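PDB 2JGP: tyrocidine synthetase 3 from Brevibacillus brevis, which forms peptide bonds in the nonribosomal synthesis of the antibiotic tyrocidine, here as a bidomain of a peptidyl carrier and a condensation domain. Local coordinates for residues A[51-63]-A[73-86]. Numbering follows the deposited sequence. Where two conformers were deposited one is given.
Sequences MHNEYQVDIPLRI and LAAFIEETAKGNVF
Ile63 sets its CG2 methyl over the centre of one face of the Phe76 ring, 3.6 Å from the ring centroid and only 6° off the normal, a CH-pi contact, while CG1 and CD1 run out over the CE1 and CZ side. Phe76 reaches this place because its CG is anti to the backbone N (chi1 168°). Thr80 OG1 occupies the opposite face, held there by a hydrogen bond to Phe76 O. Next along, Leu73 CD1 meets Ile59 CG2 tip to tip at 3.8 Å and also touches Ile63 CG2. The other branch of Ile59 brings CD1 up to Ile77 CD1 at 4.0 Å, the two side chains crossing at about a right angle; Met51 CE, on a chain bent at chi2 and chi3, reaches the same Ile77 methyl.

Beyond helix 70-79 the chain turns back through a type II turn, Ala81 to Asn84, and its backbone meets the loop after helix 41-55 in a single bridge, Val57 with Asn84. Asp58 N donates an almost straight bond (2.9 Å, 169°) to Gly83 O, in the carbonyl plane. Asn84 braces this return: ND2 bonds Thr80 O, and OD1 takes Phe86 N in an Asx turn. Phe86 then points its edge at Tyr55 O, CE1 lying 3.3 Å from that oxygen. Val57 CG2 touches Phe86 CD1 at 4.1 Å and Val85 CG2 meets Gln56 CB at 3.8 Å, both pairs crossing at about a right angle; Gln56 OE1 is bonded to Ala268 N.

The contact closes helices 41-55, 61-66 and 70-79 of the peptidyl carrier's helical bundle on one another, with residues 80-86 following. Trp11 of helix 10-23, which completes the bundle, packs on Val57 and Ile77, and helix 267-279 touches Tyr55, Gln56 and Val85.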
ATOM      1  N   MET A  51      17.850   5.330 -19.519  1.00 65.92           N
ATOM      2  CA  MET A  51      17.012   4.227 -19.035  1.00 65.92           C
ATOM      3  C   MET A  51      17.845   2.979 -18.769  1.00 65.67           C
ATOM      4  O   MET A  51      17.553   2.225 -17.841  1.00 65.40           O
ATOM      5  CB  MET A  51      15.887   3.916 -20.026  1.00 65.98           C
ATOM      6  CG  MET A  51      14.863   5.034 -20.159  1.00 66.01           C
ATOM      7  SD  MET A  51      13.952   5.351 -18.633  1.00 66.96           S
ATOM      8  CE  MET A  51      12.961   3.861 -18.508  1.00 68.13           C
ATOM      9  N   HIS A  52      18.886   2.766 -19.572  1.00 65.72           N
ATOM     10  CA  HIS A  52      19.816   1.668 -19.325  1.00 65.69           C
ATOM     11  C   HIS A  52      20.593   1.882 -18.023  1.00 65.46           C
ATOM     12  O   HIS A  52      20.738   0.955 -17.221  1.00 65.16           O
ATOM     13  CB  HIS A  52      20.786   1.491 -20.502  1.00 65.82           C
ATOM     14  CG  HIS A  52      21.921   0.556 -20.211  1.00 66.75           C
ATOM     15  ND1 HIS A  52      21.755  -0.809 -20.107  1.00 68.06           N
ATOM     16  CD2 HIS A  52      23.234   0.794 -19.986  1.00 67.15           C
ATOM     17  CE1 HIS A  52      22.920  -1.373 -19.840  1.00 68.25           C
ATOM     18  NE2 HIS A  52      23.834  -0.422 -19.761  1.00 67.78           N
ATOM     19  N   ASN A  53      21.085   3.101 -17.813  1.00 65.12           N
ATOM     20  CA  ASN A  53      21.889   3.408 -16.628  1.00 65.00           C
ATOM     21  C   ASN A  53      21.093   3.404 -15.324  1.00 64.42           C
ATOM     22  O   ASN A  53      21.556   2.866 -14.319  1.00 63.97           O
ATOM     23  CB  ASN A  53      22.604   4.757 -16.789  1.00 65.19           C
ATOM     24  CG  ASN A  53      23.709   4.718 -17.838  1.00 66.17           C
ATOM     25  OD1 ASN A  53      24.191   3.649 -18.217  1.00 66.95           O
ATOM     26  ND2 ASN A  53      24.118   5.894 -18.305  1.00 67.79           N
ATOM     27  N   GLU A  54      19.909   4.008 -15.335  1.00 63.95           N
ATOM     28  CA  GLU A  54      19.109   4.135 -14.118  1.00 63.95           C
ATOM     29  C   GLU A  54      18.320   2.857 -13.819  1.00 63.52           C
ATOM     30  O   GLU A  54      18.195   2.476 -12.649  1.00 63.28           O
ATOM     31  CB  GLU A  54      18.169   5.342 -14.210  1.00 64.12           C
ATOM     32  CG  GLU A  54      17.423   5.691 -12.903  1.00 64.85           C
ATOM     33  CD  GLU A  54      18.332   6.155 -11.768  1.00 64.89           C
ATOM     34  OE1 GLU A  54      17.884   6.137 -10.599  1.00 65.94           O
ATOM     35  OE2 GLU A  54      19.482   6.545 -12.036  1.00 65.60           O
ATOM     36  N   TYR A  55      17.810   2.193 -14.859  1.00 63.00           N
ATOM     37  CA  TYR A  55      16.868   1.071 -14.678  1.00 62.84           C
ATOM     38  C   TYR A  55      17.271  -0.259 -15.325  1.00 63.19           C
ATOM     39  O   TYR A  55      16.533  -1.233 -15.206  1.00 62.83           O
ATOM     40  CB  TYR A  55      15.477   1.485 -15.170  1.00 62.55           C
ATOM     41  CG  TYR A  55      14.974   2.724 -14.475  1.00 61.91           C
ATOM     42  CD1 TYR A  55      14.890   3.944 -15.142  1.00 61.30           C
ATOM     43  CD2 TYR A  55      14.628   2.687 -13.127  1.00 60.98           C
ATOM     44  CE1 TYR A  55      14.444   5.092 -14.488  1.00 61.45           C
ATOM     45  CE2 TYR A  55      14.186   3.824 -12.463  1.00 59.96           C
ATOM     46  CZ  TYR A  55      14.095   5.021 -13.146  1.00 61.47           C
ATOM     47  OH  TYR A  55      13.668   6.139 -12.476  1.00 61.84           O
ATOM     48  N   GLN A  56      18.428  -0.312 -15.987  1.00 63.57           N
ATOM     49  CA  GLN A  56      18.858  -1.522 -16.708  1.00 64.23           C
ATOM     50  C   GLN A  56      17.762  -2.066 -17.623  1.00 64.80           C
ATOM     51  O   GLN A  56      17.526  -3.277 -17.680  1.00 64.82           O
ATOM     52  CB  GLN A  56      19.304  -2.617 -15.733  1.00 64.37           C
ATOM     53  CG  GLN A  56      20.761  -2.569 -15.353  1.00 64.65           C
ATOM     54  CD  GLN A  56      21.172  -3.786 -14.565  1.00 64.44           C
ATOM     55  OE1 GLN A  56      20.495  -4.178 -13.618  1.00 63.12           O
ATOM     56  NE2 GLN A  56      22.289  -4.397 -14.951  1.00 65.28           N
ATOM     57  N   VAL A  57      17.075  -1.164 -18.312  1.00 65.35           N
ATOM     58  CA  VAL A  57      16.086  -1.545 -19.304  1.00 66.01           C
ATOM     59  C   VAL A  57      16.605  -1.061 -20.645  1.00 66.55           C
ATOM     60  O   VAL A  57      16.925   0.115 -20.803  1.00 66.92           O
ATOM     61  CB  VAL A  57      14.706  -0.949 -18.998  1.00 66.21           C
ATOM     62  CG1 VAL A  57      13.726  -1.262 -20.123  1.00 66.82           C
ATOM     63  CG2 VAL A  57      14.185  -1.500 -17.668  1.00 66.24           C
ATOM     64  N   ASP A  58      16.706  -1.981 -21.594  1.00 66.93           N
ATOM     65  CA  ASP A  58      17.287  -1.696 -22.897  1.00 67.32           C
ATOM     66  C   ASP A  58      16.167  -1.506 -23.911  1.00 67.18           C
ATOM     67  O   ASP A  58      15.518  -2.468 -24.320  1.00 67.80           O
ATOM     68  CB  ASP A  58      18.218  -2.836 -23.303  1.00 67.64           C
ATOM     69  CG  ASP A  58      19.381  -3.014 -22.331  1.00 68.69           C
ATOM     70  OD1 ASP A  58      19.979  -1.996 -21.917  1.00 70.77           O
ATOM     71  OD2 ASP A  58      19.698  -4.172 -21.979  1.00 70.00           O
ATOM     72  N   ILE A  59      15.928  -0.254 -24.282  1.00 66.70           N
ATOM     73  CA  ILE A  59      14.876   0.102 -25.221  1.00 66.51           C
ATOM     74  C   ILE A  59      15.526   0.292 -26.588  1.00 66.19           C
ATOM     75  O   ILE A  59      16.368   1.177 -26.740  1.00 65.93           O
ATOM     76  CB  ILE A  59      14.188   1.421 -24.819  1.00 66.54           C
ATOM     77  CG1 ILE A  59      13.548   1.308 -23.432  1.00 67.05           C
ATOM     78  CG2 ILE A  59      13.130   1.810 -25.844  1.00 66.90           C
ATOM     79  CD1 ILE A  59      13.106   2.658 -22.870  1.00 67.45           C
ATOM     80  N   PRO A  60      15.156  -0.541 -27.581  1.00 65.84           N
ATOM     81  CA  PRO A  60      15.741  -0.345 -28.905  1.00 65.71           C
ATOM     82  C   PRO A  60      15.364   1.024 -29.448  1.00 65.54           C
ATOM     83  O   PRO A  60      14.260   1.497 -29.190  1.00 65.02           O
ATOM     84  CB  PRO A  60      15.099  -1.455 -29.747  1.00 65.81           C
ATOM     85  CG  PRO A  60      14.582  -2.449 -28.767  1.00 65.62           C
ATOM     86  CD  PRO A  60      14.201  -1.663 -27.564  1.00 65.91           C
ATOM     87  N   LEU A  61      16.268   1.660 -30.188  1.00 65.51           N
ATOM     88  CA  LEU A  61      15.979   2.977 -30.750  1.00 65.62           C
ATOM     89  C   LEU A  61      14.755   2.911 -31.657  1.00 65.63           C
ATOM     90  O   LEU A  61      13.921   3.810 -31.642  1.00 65.73           O
ATOM     91  CB  LEU A  61      17.188   3.526 -31.509  1.00 65.65           C
ATOM     92  CG  LEU A  61      17.087   4.966 -32.014  1.00 65.91           C
ATOM     93  CD1 LEU A  61      16.820   5.933 -30.859  1.00 66.10           C
ATOM     94  CD2 LEU A  61      18.354   5.351 -32.770  1.00 65.13           C
ATOM     95  N   ARG A  62      14.654   1.838 -32.434  1.00 65.73           N
ATOM     96  CA  ARG A  62      13.493   1.592 -33.300  1.00 66.01           C
ATOM     97  C   ARG A  62      12.151   1.676 -32.580  1.00 65.60           C
ATOM     98  O   ARG A  62      11.169   2.140 -33.154  1.00 65.10           O
ATOM     99  CB  ARG A  62      13.590   0.233 -34.012  1.00 66.27           C
ATOM    100  CG  ARG A  62      14.188  -0.907 -33.199  1.00 68.36           C
ATOM    101  CD  ARG A  62      15.725  -0.981 -33.337  1.00 70.46           C
ATOM    102  NE  ARG A  62      16.176  -2.283 -33.836  1.00 72.50           N
ATOM    103  CZ  ARG A  62      17.335  -2.501 -34.460  1.00 73.49           C
ATOM    104  NH1 ARG A  62      18.205  -1.513 -34.675  1.00 73.79           N
ATOM    105  NH2 ARG A  62      17.632  -3.726 -34.878  1.00 74.05           N
ATOM    106  N   ILE A  63      12.112   1.214 -31.332  1.00 65.36           N
ATOM    107  CA  ILE A  63      10.886   1.239 -30.542  1.00 65.28           C
ATOM    108  C   ILE A  63      10.516   2.656 -30.087  1.00 65.36           C
ATOM    109  O   ILE A  63       9.335   3.013 -30.069  1.00 65.40           O
ATOM    110  CB  ILE A  63      10.999   0.301 -29.319  1.00 65.31           C
ATOM    111  CG1 ILE A  63      11.124  -1.156 -29.781  1.00 65.24           C
ATOM    112  CG2 ILE A  63       9.804   0.465 -28.408  1.00 65.19           C
ATOM    113  CD1 ILE A  63       9.922  -1.668 -30.558  1.00 65.58           C
ATOM    114  N   LEU A  73       5.359   3.921 -24.879  1.00 61.21           N
ATOM    115  CA  LEU A  73       6.678   3.384 -24.541  1.00 61.98           C
ATOM    116  C   LEU A  73       6.645   2.685 -23.187  1.00 62.18           C
ATOM    117  O   LEU A  73       7.268   1.641 -23.013  1.00 62.36           O
ATOM    118  CB  LEU A  73       7.723   4.503 -24.555  1.00 62.37           C
ATOM    119  CG  LEU A  73       9.206   4.109 -24.533  1.00 63.25           C
ATOM    120  CD1 LEU A  73       9.572   3.230 -25.724  1.00 62.94           C
ATOM    121  CD2 LEU A  73      10.058   5.362 -24.530  1.00 64.05           C
ATOM    122  N   ALA A  74       5.908   3.248 -22.231  1.00 62.07           N
ATOM    123  CA  ALA A  74       5.682   2.574 -20.942  1.00 62.38           C
ATOM    124  C   ALA A  74       4.978   1.230 -21.117  1.00 62.41           C
ATOM    125  O   ALA A  74       5.366   0.240 -20.497  1.00 62.47           O
ATOM    126  CB  ALA A  74       4.880   3.465 -20.000  1.00 62.45           C
ATOM    127  N   ALA A  75       3.945   1.199 -21.958  1.00 62.69           N
ATOM    128  CA  ALA A  75       3.246  -0.047 -22.278  1.00 62.65           C
ATOM    129  C   ALA A  75       4.203  -1.091 -22.871  1.00 62.72           C
ATOM    130  O   ALA A  75       4.151  -2.270 -22.509  1.00 62.98           O
ATOM    131  CB  ALA A  75       2.087   0.217 -23.242  1.00 62.72           C
ATOM    132  N   PHE A  76       5.069  -0.659 -23.783  1.00 62.99           N
ATOM    133  CA  PHE A  76       6.069  -1.555 -24.359  1.00 62.91           C
ATOM    134  C   PHE A  76       6.953  -2.176 -23.269  1.00 63.09           C
ATOM    135  O   PHE A  76       7.182  -3.389 -23.267  1.00 62.93           O
ATOM    136  CB  PHE A  76       6.941  -0.817 -25.378  1.00 62.80           C
ATOM    137  CG  PHE A  76       8.163  -1.588 -25.796  1.00 62.81           C
ATOM    138  CD1 PHE A  76       8.096  -2.504 -26.829  1.00 62.28           C
ATOM    139  CD2 PHE A  76       9.381  -1.400 -25.145  1.00 62.11           C
ATOM    140  CE1 PHE A  76       9.216  -3.215 -27.215  1.00 62.70           C
ATOM    141  CE2 PHE A  76      10.508  -2.115 -25.525  1.00 62.81           C
ATOM    142  CZ  PHE A  76      10.426  -3.016 -26.562  1.00 62.46           C
ATOM    143  N   ILE A  77       7.440  -1.350 -22.347  1.00 63.27           N
ATOM    144  CA  ILE A  77       8.302  -1.844 -21.260  1.00 63.90           C
ATOM    145  C   ILE A  77       7.548  -2.834 -20.377  1.00 64.52           C
ATOM    146  O   ILE A  77       8.102  -3.861 -19.975  1.00 64.43           O
ATOM    147  CB  ILE A  77       8.844  -0.707 -20.371  1.00 63.98           C
ATOM    148  CG1 ILE A  77       9.734   0.243 -21.173  1.00 63.55           C
ATOM    149  CG2 ILE A  77       9.648  -1.284 -19.190  1.00 63.84           C
ATOM    150  CD1 ILE A  77      10.170   1.465 -20.375  1.00 63.91           C
ATOM    151  N   GLU A  78       6.286  -2.528 -20.087  1.00 65.26           N
ATOM    152  CA  GLU A  78       5.433  -3.421 -19.284  1.00 66.00           C
ATOM    153  C   GLU A  78       5.225  -4.792 -19.917  1.00 66.31           C
ATOM    154  O   GLU A  78       5.063  -5.790 -19.215  1.00 66.31           O
ATOM    155  CB  GLU A  78       4.059  -2.785 -19.064  1.00 66.18           C
ATOM    156  CG  GLU A  78       4.057  -1.645 -18.081  1.00 67.55           C
ATOM    157  CD  GLU A  78       2.817  -0.773 -18.173  1.00 68.96           C
ATOM    158  OE1 GLU A  78       1.983  -0.974 -19.081  1.00 70.31           O
ATOM    159  OE2 GLU A  78       2.682   0.137 -17.332  1.00 70.69           O
ATOM    160  N   GLU A  79       5.205  -4.832 -21.245  1.00 66.53           N
ATOM    161  CA  GLU A  79       4.871  -6.046 -21.980  1.00 67.09           C
ATOM    162  C   GLU A  79       6.103  -6.807 -22.467  1.00 67.14           C
ATOM    163  O   GLU A  79       5.967  -7.856 -23.102  1.00 67.10           O
ATOM    164  CB  GLU A  79       3.953  -5.689 -23.157  1.00 67.49           C
ATOM    165  CG  GLU A  79       2.584  -5.192 -22.692  1.00 69.09           C
ATOM    166  CD  GLU A  79       1.821  -4.413 -23.748  1.00 71.71           C
ATOM    167  OE1 GLU A  79       1.005  -3.548 -23.355  1.00 73.90           O
ATOM    168  OE2 GLU A  79       2.029  -4.657 -24.956  1.00 73.07           O
ATOM    169  N   THR A  80       7.295  -6.302 -22.145  1.00 66.96           N
ATOM    170  CA  THR A  80       8.544  -6.840 -22.686  1.00 67.15           C
ATOM    171  C   THR A  80       9.446  -7.385 -21.580  1.00 67.39           C
ATOM    172  O   THR A  80       9.855  -6.650 -20.686  1.00 67.55           O
ATOM    173  CB  THR A  80       9.299  -5.757 -23.494  1.00 67.14           C
ATOM    174  OG1 THR A  80       8.466  -5.302 -24.566  1.00 66.91           O
ATOM    175  CG2 THR A  80      10.603  -6.304 -24.070  1.00 67.48           C
ATOM    176  N   ALA A  81       9.749  -8.680 -21.655  1.00 67.39           N
ATOM    177  CA  ALA A  81      10.658  -9.333 -20.712  1.00 67.47           C
ATOM    178  C   ALA A  81      12.121  -9.162 -21.131  1.00 67.47           C
ATOM    179  O   ALA A  81      13.015  -9.065 -20.292  1.00 67.74           O
ATOM    180  CB  ALA A  81      10.319 -10.809 -20.611  1.00 67.46           C
ATOM    181  N   LYS A  82      12.345  -9.119 -22.441  1.00 67.42           N
ATOM    182  CA  LYS A  82      13.692  -9.040 -22.998  0.50 67.15           C
ATOM    183  C   LYS A  82      14.358  -7.724 -22.613  1.00 66.89           C
ATOM    184  O   LYS A  82      13.773  -6.659 -22.768  1.00 67.31           O
ATOM    185  CB  LYS A  82      13.643  -9.178 -24.522  0.50 67.23           C
ATOM    186  CG  LYS A  82      15.006  -9.176 -25.203  0.50 67.32           C
ATOM    187  CD  LYS A  82      14.869  -9.370 -26.707  0.50 67.31           C
ATOM    188  CE  LYS A  82      16.124  -8.934 -27.443  0.50 67.58           C
ATOM    189  NZ  LYS A  82      16.305  -7.456 -27.400  0.50 67.66           N
ATOM    190  N   GLY A  83      15.588  -7.804 -22.107  1.00 66.29           N
ATOM    191  CA  GLY A  83      16.333  -6.605 -21.708  1.00 65.58           C
ATOM    192  C   GLY A  83      15.605  -5.751 -20.683  1.00 64.73           C
ATOM    193  O   GLY A  83      15.698  -4.518 -20.709  1.00 65.11           O
ATOM    194  N   ASN A  84      14.863  -6.408 -19.791  1.00 63.41           N
ATOM    195  CA  ASN A  84      14.112  -5.736 -18.741  1.00 62.09           C
ATOM    196  C   ASN A  84      14.301  -6.517 -17.439  1.00 60.55           C
ATOM    197  O   ASN A  84      13.693  -7.566 -17.239  1.00 60.59           O
ATOM    198  CB  ASN A  84      12.626  -5.642 -19.113  1.00 62.37           C
ATOM    199  CG  ASN A  84      11.783  -4.975 -18.030  1.00 63.24           C
ATOM    200  OD1 ASN A  84      12.268  -4.666 -16.936  1.00 62.62           O
ATOM    201  ND2 ASN A  84      10.508  -4.753 -18.334  1.00 65.11           N
ATOM    202  N   VAL A  85      15.156  -6.006 -16.557  1.00 58.30           N
ATOM    203  CA  VAL A  85      15.459  -6.710 -15.315  1.00 56.05           C
ATOM    204  C   VAL A  85      14.304  -6.661 -14.309  1.00 53.38           C
ATOM    205  O   VAL A  85      14.383  -7.320 -13.274  1.00 52.94           O
ATOM    206  CB  VAL A  85      16.745  -6.171 -14.631  1.00 56.28           C
ATOM    207  CG1 VAL A  85      17.958  -6.355 -15.548  1.00 57.38           C
ATOM    208  CG2 VAL A  85      16.570  -4.720 -14.229  1.00 57.12           C
ATOM    209  N   PHE A  86      13.261  -5.877 -14.602  1.00 49.51           N
ATOM    210  CA  PHE A  86      12.058  -5.780 -13.755  1.00 46.98           C
ATOM    211  C   PHE A  86      10.970  -6.790 -14.122  1.00 45.97           C
ATOM    212  O   PHE A  86       9.948  -6.873 -13.445  1.00 45.47           O
ATOM    213  CB  PHE A  86      11.455  -4.370 -13.841  1.00 45.75           C
ATOM    214  CG  PHE A  86      12.260  -3.328 -13.144  1.00 42.70           C
ATOM    215  CD1 PHE A  86      13.306  -2.686 -13.794  1.00 38.98           C
ATOM    216  CD2 PHE A  86      11.976  -2.982 -11.833  1.00 40.24           C
ATOM    217  CE1 PHE A  86      14.046  -1.723 -13.149  1.00 38.76           C
ATOM    218  CE2 PHE A  86      12.722  -2.013 -11.181  1.00 39.37           C
ATOM    219  CZ  PHE A  86      13.756  -1.385 -11.838  1.00 39.45           C
TER